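Local coordinates for protein fumarylacetoacetate hydrolase (Burkholderia xenovorans, PDB 5TI1) that probably hydrolyses fumarylacetoacetate to fumarate and acetoacetate, the last step of phenylalanine and tyrosine breakdown, and binds magnesium, at residues Asp96-Ala99 with Ala104-Ser107; Gly45-Gly50 with Asp63-Leu68. All blocks are in the same frame, centred on the assembly; numbering follows the deposited sequence.

Both contacts belong to the N-terminal region of the chain, away from the metal and predicted substrate sites. Contact 2 comes first. It starts on strand 44-49, and the chain runs through strand 56-61 before strand 64-67 closes the loop. Helix 68-73 follows directly. Contact 1 opens later, on helix 95-99, and closes after a brief connection on helix 102-116. The two loops therefore lie in series, neither nested nor crossed. Their centres are about 18 Å apart and their nearest atoms about 6 Å, without touching. Contact 2 packs side chains of strands 44-49 and 64-67 against each other across the small antiparallel sheet, while contact 1 joins two helices. Phe97 of contact 1 also meets Phe44 at the start of strand 44-49.

Contact 1 of 2, residues Asp96-Ala99 with Ala104-Ser107; sequences DFIA and AWRS
Trp105 lies against Phe97 and Ile98, and the residue before it begins the approach. Ala104 turns its CB toward the 96-99 helix, where the nearest atom is Phe97 CE1 at 4.8 Å. At Trp105 the backbone itself takes part: Phe97 CZ comes 4.1 Å from Trp105 CA, obliquely to the phenyl ring. Phe97 CZ also lies 4.2 Å from Trp105 CD1, so the phenyl tip fits beside the pyrrole part of the indole. The two ring planes are inclined at 55°. The indole is sent toward helix 95-99 by a first torsion with CG anti to the carbonyl carbon, chi1 -41°.

This is a tie between successive helices of the N-terminal fumarylacetoacetase region, 95-99 and 102-116, joined by a very short connection. Its polar element is the indole N-H: Trp105 NE1 donates to Ile98 O at 2.9 Å. The N-H...O angle is 152°, moderately bent. The oxygen sits at the indole edge, almost in the ring plane, and the donor meets a lone pair in the carbonyl plane. The bond thus satisfies the buried indole nitrogen and limits rotation of the ring. On the six-membered part, Ile98 CG2 touches Trp105 CZ2 at 3.9 Å. Phe253 adds an edge-to-face contact to the indole. Val146 and Val369 touch Ile98. Next along the helix, Arg106 turns its CB away from helix 95-99 and forms a salt bridge with Asp294.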
ATOM      1  N   ASP B  96      -4.332  -9.291  15.258  1.00 29.06           N
ATOM      2  CA  ASP B  96      -5.486  -9.919  15.903  1.00 29.05           C
ATOM      3  C   ASP B  96      -5.703  -9.388  17.318  1.00 31.38           C
ATOM      4  O   ASP B  96      -6.845  -9.153  17.729  1.00 30.43           O
ATOM      5  CB  ASP B  96      -5.301 -11.442  15.918  1.00 30.60           C
ATOM      6  CG  ASP B  96      -5.514 -12.078  14.551  1.00 32.45           C
ATOM      7  OD1 ASP B  96      -5.957 -11.377  13.627  1.00 35.36           O
ATOM      8  OD2 ASP B  96      -5.241 -13.281  14.405  1.00 36.02           O
ATOM      9  N   PHE B  97      -4.623  -9.218  18.091  1.00 33.14           N
ATOM     10  CA  PHE B  97      -4.772  -8.666  19.436  1.00 30.58           C
ATOM     11  C   PHE B  97      -5.204  -7.203  19.399  1.00 30.27           C
ATOM     12  O   PHE B  97      -6.079  -6.789  20.171  1.00 31.18           O
ATOM     13  CB  PHE B  97      -3.466  -8.814  20.226  1.00 30.96           C
ATOM     14  CG  PHE B  97      -3.418  -7.949  21.452  1.00 38.49           C
ATOM     15  CD1 PHE B  97      -4.209  -8.242  22.547  1.00 33.36           C
ATOM     16  CD2 PHE B  97      -2.611  -6.821  21.495  1.00 36.70           C
ATOM     17  CE1 PHE B  97      -4.182  -7.446  23.680  1.00 36.17           C
ATOM     18  CE2 PHE B  97      -2.586  -6.015  22.622  1.00 36.05           C
ATOM     19  CZ  PHE B  97      -3.370  -6.328  23.714  1.00 33.98           C
ATOM     20  N   ILE B  98      -4.594  -6.400  18.519  1.00 29.14           N
ATOM     21  CA  ILE B  98      -5.003  -5.002  18.373  1.00 34.17           C
ATOM     22  C   ILE B  98      -6.481  -4.912  18.009  1.00 35.14           C
ATOM     23  O   ILE B  98      -7.237  -4.112  18.585  1.00 30.84           O
ATOM     24  CB  ILE B  98      -4.126  -4.288  17.328  1.00 28.41           C
ATOM     25  CG1 ILE B  98      -2.694  -4.133  17.835  1.00 27.79           C
ATOM     26  CG2 ILE B  98      -4.685  -2.922  17.023  1.00 30.40           C
ATOM     27  CD1 ILE B  98      -1.688  -3.747  16.725  1.00 26.71           C
ATOM     28  N   ALA B  99      -6.923  -5.751  17.067  1.00 28.57           N
ATOM     29  CA  ALA B  99      -8.318  -5.735  16.631  1.00 28.72           C
ATOM     30  C   ALA B  99      -9.292  -5.911  17.789  1.00 31.48           C
ATOM     31  O   ALA B  99     -10.455  -5.514  17.668  1.00 34.67           O
ATOM     32  CB  ALA B  99      -8.556  -6.825  15.587  1.00 28.59           C
ATOM     33  N   ALA B 104      -9.512  -3.904  25.376  1.00 41.90           N
ATOM     34  CA  ALA B 104      -8.604  -5.034  25.528  1.00 38.52           C
ATOM     35  C   ALA B 104      -7.182  -4.565  25.813  1.00 41.92           C
ATOM     36  O   ALA B 104      -6.526  -5.081  26.724  1.00 43.77           O
ATOM     37  CB  ALA B 104      -8.644  -5.915  24.279  1.00 47.51           C
ATOM     38  N   TRP B 105      -6.690  -3.581  25.047  1.00 36.28           N
ATOM     39  CA  TRP B 105      -5.327  -3.099  25.263  1.00 37.31           C
ATOM     40  C   TRP B 105      -5.139  -2.637  26.700  1.00 44.82           C
ATOM     41  O   TRP B 105      -4.080  -2.860  27.301  1.00 41.04           O
ATOM     42  CB  TRP B 105      -4.988  -1.941  24.320  1.00 34.84           C
ATOM     43  CG  TRP B 105      -5.469  -2.075  22.919  1.00 40.42           C
ATOM     44  CD1 TRP B 105      -5.707  -3.225  22.230  1.00 37.23           C
ATOM     45  CD2 TRP B 105      -5.777  -1.002  22.034  1.00 35.30           C
ATOM     46  NE1 TRP B 105      -6.142  -2.932  20.960  1.00 33.31           N
ATOM     47  CE2 TRP B 105      -6.200  -1.570  20.818  1.00 32.43           C
ATOM     48  CE3 TRP B 105      -5.741   0.391  22.153  1.00 35.65           C
ATOM     49  CZ2 TRP B 105      -6.594  -0.797  19.732  1.00 33.24           C
ATOM     50  CZ3 TRP B 105      -6.128   1.159  21.073  1.00 39.60           C
ATOM     51  CH2 TRP B 105      -6.549   0.563  19.876  1.00 34.98           C
ATOM     52  N   ARG B 106      -6.161  -1.991  27.265  1.00 38.98           N
ATOM     53  CA  ARG B 106      -6.020  -1.430  28.603  1.00 40.85           C
ATOM     54  C   ARG B 106      -6.151  -2.503  29.671  1.00 42.45           C
ATOM     55  O   ARG B 106      -5.392  -2.499  30.645  1.00 43.71           O
ATOM     56  CB  ARG B 106      -7.043  -0.318  28.807  1.00 41.81           C
ATOM     57  CG  ARG B 106      -6.796   0.870  27.907  1.00 41.96           C
ATOM     58  CD  ARG B 106      -7.819   1.977  28.117  1.00 41.20           C
ATOM     59  NE  ARG B 106      -7.434   3.180  27.384  1.00 48.13           N
ATOM     60  CZ  ARG B 106      -8.109   4.323  27.399  1.00 51.65           C
ATOM     61  NH1 ARG B 106      -9.230   4.427  28.105  1.00 58.20           N
ATOM     62  NH2 ARG B 106      -7.669   5.361  26.697  1.00 46.52           N
ATOM     63  N   SER B 107      -7.099  -3.430  29.506  1.00 42.56           N
ATOM     64  CA  SER B 107      -7.176  -4.589  30.391  1.00 44.04           C
ATOM     65  C   SER B 107      -5.827  -5.301  30.496  1.00 54.33           C
ATOM     66  O   SER B 107      -5.320  -5.541  31.600  1.00 45.41           O
ATOM     67  CB  SER B 107      -8.249  -5.556  29.893  1.00 43.84           C
ATOM     68  OG  SER B 107      -8.307  -6.711  30.715  1.00 45.38           O
TER

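Contact 2 of 2, residues Gly45-Gly50 with Asp63-Leu68; sequences GIFSDG and DSIVDL
The Phe47 ring carries Ile65 on one face and Asp67 at its edge. Ile65 CG2 stands over the face in a CH-pi contact, 4.0 Å from the centroid of the Phe47 ring and slightly displaced toward the rim. The methyl leans over the CD1-CE1 side: Ile65 CG2 is 3.9 Å from both Phe47 CD1 and Phe47 CE1. At the CZ end, Asp67 lies against the edge of the ring. Its CB lies in the ring plane, and Asp67 CG is 3.9 Å from Phe47 CZ. The carboxylate is turned 85° to the phenyl plane, so the two flat groups meet nearly at right angles. Phe47 reaches both partners with CG set between the backbone N and the carbonyl carbon, chi1 79°.

The polar ends of Asp67 are engaged by other groups. OD2 forms a salt bridge with Arg56, which also pairs with Asp49. Asp49 OD1 and Asp67 OD2 are 6.6 Å apart, and the shared arginine probably offsets their like charges. Asp67 OD1 accepts from Ala70 N, making this residue the N-cap of helix 68-73. Asp67 thus ends strand 64-67, caps helix 68-73 with its carboxylate and borders the phenyl ring.

Strands 45-49 and 64-67 are not sheet neighbours, since strand 56-61 runs between them. Their axes lie 9.3 Å apart and cross at -97°. Leu142 of strand 140-143 also touches both Phe47 and Ile65. Such strong coiling of a small antiparallel sheet around apolar side chains is consistent with the SH3-like barrel of fumarylacetoacetase N-terminal domains.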
ATOM      1  N   GLY B  45       5.286  -6.172  21.114  1.00 29.75           N
ATOM      2  CA  GLY B  45       6.070  -6.630  19.986  1.00 28.72           C
ATOM      3  C   GLY B  45       5.793  -8.090  19.694  1.00 28.69           C
ATOM      4  O   GLY B  45       4.973  -8.737  20.349  1.00 33.61           O
ATOM      5  N   ILE B  46       6.504  -8.611  18.696  1.00 37.13           N
ATOM      6  CA  ILE B  46       6.411 -10.004  18.275  1.00 30.78           C
ATOM      7  C   ILE B  46       7.806 -10.595  18.358  1.00 30.78           C
ATOM      8  O   ILE B  46       8.740 -10.085  17.722  1.00 27.55           O
ATOM      9  CB  ILE B  46       5.838 -10.135  16.850  1.00 28.37           C
ATOM     10  CG1 ILE B  46       4.383  -9.638  16.804  1.00 33.17           C
ATOM     11  CG2 ILE B  46       5.926 -11.567  16.354  1.00 27.06           C
ATOM     12  CD1 ILE B  46       3.413 -10.484  17.594  1.00 32.69           C
ATOM     13  N   PHE B  47       7.956 -11.669  19.132  1.00 29.08           N
ATOM     14  CA  PHE B  47       9.279 -12.228  19.351  1.00 32.29           C
ATOM     15  C   PHE B  47       9.239 -13.745  19.273  1.00 34.02           C
ATOM     16  O   PHE B  47       8.184 -14.386  19.327  1.00 34.76           O
ATOM     17  CB  PHE B  47       9.867 -11.810  20.709  1.00 30.49           C
ATOM     18  CG  PHE B  47       9.328 -12.598  21.859  1.00 44.15           C
ATOM     19  CD1 PHE B  47       8.065 -12.332  22.361  1.00 32.32           C
ATOM     20  CD2 PHE B  47      10.072 -13.614  22.434  1.00 43.12           C
ATOM     21  CE1 PHE B  47       7.558 -13.062  23.410  1.00 34.52           C
ATOM     22  CE2 PHE B  47       9.570 -14.341  23.492  1.00 42.36           C
ATOM     23  CZ  PHE B  47       8.309 -14.067  23.977  1.00 34.77           C
ATOM     24  N   SER B  48      10.433 -14.296  19.133  1.00 33.35           N
ATOM     25  CA  SER B  48      10.710 -15.710  19.286  1.00 37.77           C
ATOM     26  C   SER B  48      12.073 -15.790  19.956  1.00 39.61           C
ATOM     27  O   SER B  48      12.744 -14.773  20.146  1.00 37.23           O
ATOM     28  CB  SER B  48      10.690 -16.427  17.938  1.00 36.87           C
ATOM     29  OG  SER B  48      11.708 -15.905  17.102  1.00 33.51           O
ATOM     30  N   ASP B  49      12.478 -16.995  20.341  1.00 43.70           N
ATOM     31  CA  ASP B  49      13.732 -17.125  21.075  1.00 41.67           C
ATOM     32  C   ASP B  49      14.379 -18.457  20.709  1.00 43.17           C
ATOM     33  O   ASP B  49      13.900 -19.177  19.829  1.00 45.96           O
ATOM     34  CB  ASP B  49      13.486 -16.975  22.584  1.00 45.44           C
ATOM     35  CG  ASP B  49      12.846 -18.205  23.197  1.00 53.14           C
ATOM     36  OD1 ASP B  49      12.064 -18.886  22.509  1.00 58.60           O
ATOM     37  OD2 ASP B  49      13.135 -18.498  24.375  1.00 63.06           O
ATOM     38  N   GLY B  50      15.483 -18.783  21.390  1.00 47.05           N
ATOM     39  CA  GLY B  50      16.204 -20.007  21.083  1.00 54.10           C
ATOM     40  C   GLY B  50      15.471 -21.266  21.500  1.00 59.36           C
ATOM     41  O   GLY B  50      15.627 -22.316  20.869  1.00 56.43           O
ATOM     42  N   ASP B  63      15.489  -5.159  30.602  1.00 45.69           N
ATOM     43  CA  ASP B  63      16.224  -5.828  29.538  1.00 47.41           C
ATOM     44  C   ASP B  63      15.601  -7.173  29.149  1.00 45.58           C
ATOM     45  O   ASP B  63      16.246  -7.972  28.468  1.00 40.69           O
ATOM     46  CB  ASP B  63      17.701  -5.995  29.938  1.00 46.73           C
ATOM     47  CG  ASP B  63      17.892  -6.846  31.186  1.00 57.92           C
ATOM     48  OD1 ASP B  63      16.920  -7.487  31.639  1.00 66.04           O
ATOM     49  OD2 ASP B  63      19.026  -6.876  31.724  1.00 62.17           O
ATOM     50  N   SER B  64      14.362  -7.432  29.553  1.00 40.26           N
ATOM     51  CA  SER B  64      13.726  -8.718  29.313  1.00 43.31           C
ATOM     52  C   SER B  64      12.438  -8.541  28.502  1.00 42.36           C
ATOM     53  O   SER B  64      12.115  -7.449  28.023  1.00 40.06           O
ATOM     54  CB  SER B  64      13.466  -9.432  30.642  1.00 42.00           C
ATOM     55  OG  SER B  64      14.687  -9.820  31.243  1.00 45.32           O
ATOM     56  N   ILE B  65      11.709  -9.641  28.339  1.00 42.66           N
ATOM     57  CA  ILE B  65      10.455  -9.678  27.593  1.00 45.76           C
ATOM     58  C   ILE B  65       9.498 -10.579  28.350  1.00 45.61           C
ATOM     59  O   ILE B  65       9.880 -11.672  28.782  1.00 39.77           O
ATOM     60  CB  ILE B  65      10.639 -10.215  26.157  1.00 35.90           C
ATOM     61  CG1 ILE B  65      11.683  -9.411  25.384  1.00 36.73           C
ATOM     62  CG2 ILE B  65       9.321 -10.234  25.418  1.00 35.00           C
ATOM     63  CD1 ILE B  65      12.064 -10.054  24.028  1.00 33.43           C
ATOM     64  N   VAL B  66       8.261 -10.134  28.513  1.00 39.11           N
ATOM     65  CA  VAL B  66       7.213 -10.978  29.070  1.00 41.93           C
ATOM     66  C   VAL B  66       6.536 -11.732  27.929  1.00 38.83           C
ATOM     67  O   VAL B  66       6.069 -11.127  26.958  1.00 38.37           O
ATOM     68  CB  VAL B  66       6.196 -10.153  29.869  1.00 41.10           C
ATOM     69  CG1 VAL B  66       5.117 -11.056  30.385  1.00 42.28           C
ATOM     70  CG2 VAL B  66       6.884  -9.435  31.020  1.00 46.87           C
ATOM     71  N   ASP B  67       6.494 -13.054  28.045  1.00 39.51           N
ATOM     72  CA  ASP B  67       5.781 -13.913  27.105  1.00 38.74           C
ATOM     73  C   ASP B  67       4.306 -13.866  27.481  1.00 39.44           C
ATOM     74  O   ASP B  67       3.891 -14.480  28.462  1.00 43.31           O
ATOM     75  CB  ASP B  67       6.334 -15.332  27.175  1.00 39.48           C
ATOM     76  CG  ASP B  67       5.786 -16.242  26.088  1.00 44.73           C
ATOM     77  OD1 ASP B  67       4.637 -16.045  25.637  1.00 38.21           O
ATOM     78  OD2 ASP B  67       6.514 -17.176  25.692  1.00 46.80           O
ATOM     79  N   LEU B  68       3.500 -13.133  26.711  1.00 38.22           N
ATOM     80  CA  LEU B  68       2.095 -12.984  27.094  1.00 43.72           C
ATOM     81  C   LEU B  68       1.339 -14.298  26.946  1.00 39.58           C
ATOM     82  O   LEU B  68       0.481 -14.619  27.774  1.00 50.06           O
ATOM     83  CB  LEU B  68       1.422 -11.889  26.270  1.00 40.07           C
ATOM     84  CG  LEU B  68       2.025 -10.490  26.335  1.00 42.72           C
ATOM     85  CD1 LEU B  68       0.973  -9.476  25.872  1.00 45.21           C
ATOM     86  CD2 LEU B  68       2.545 -10.181  27.740  1.00 38.62           C
TER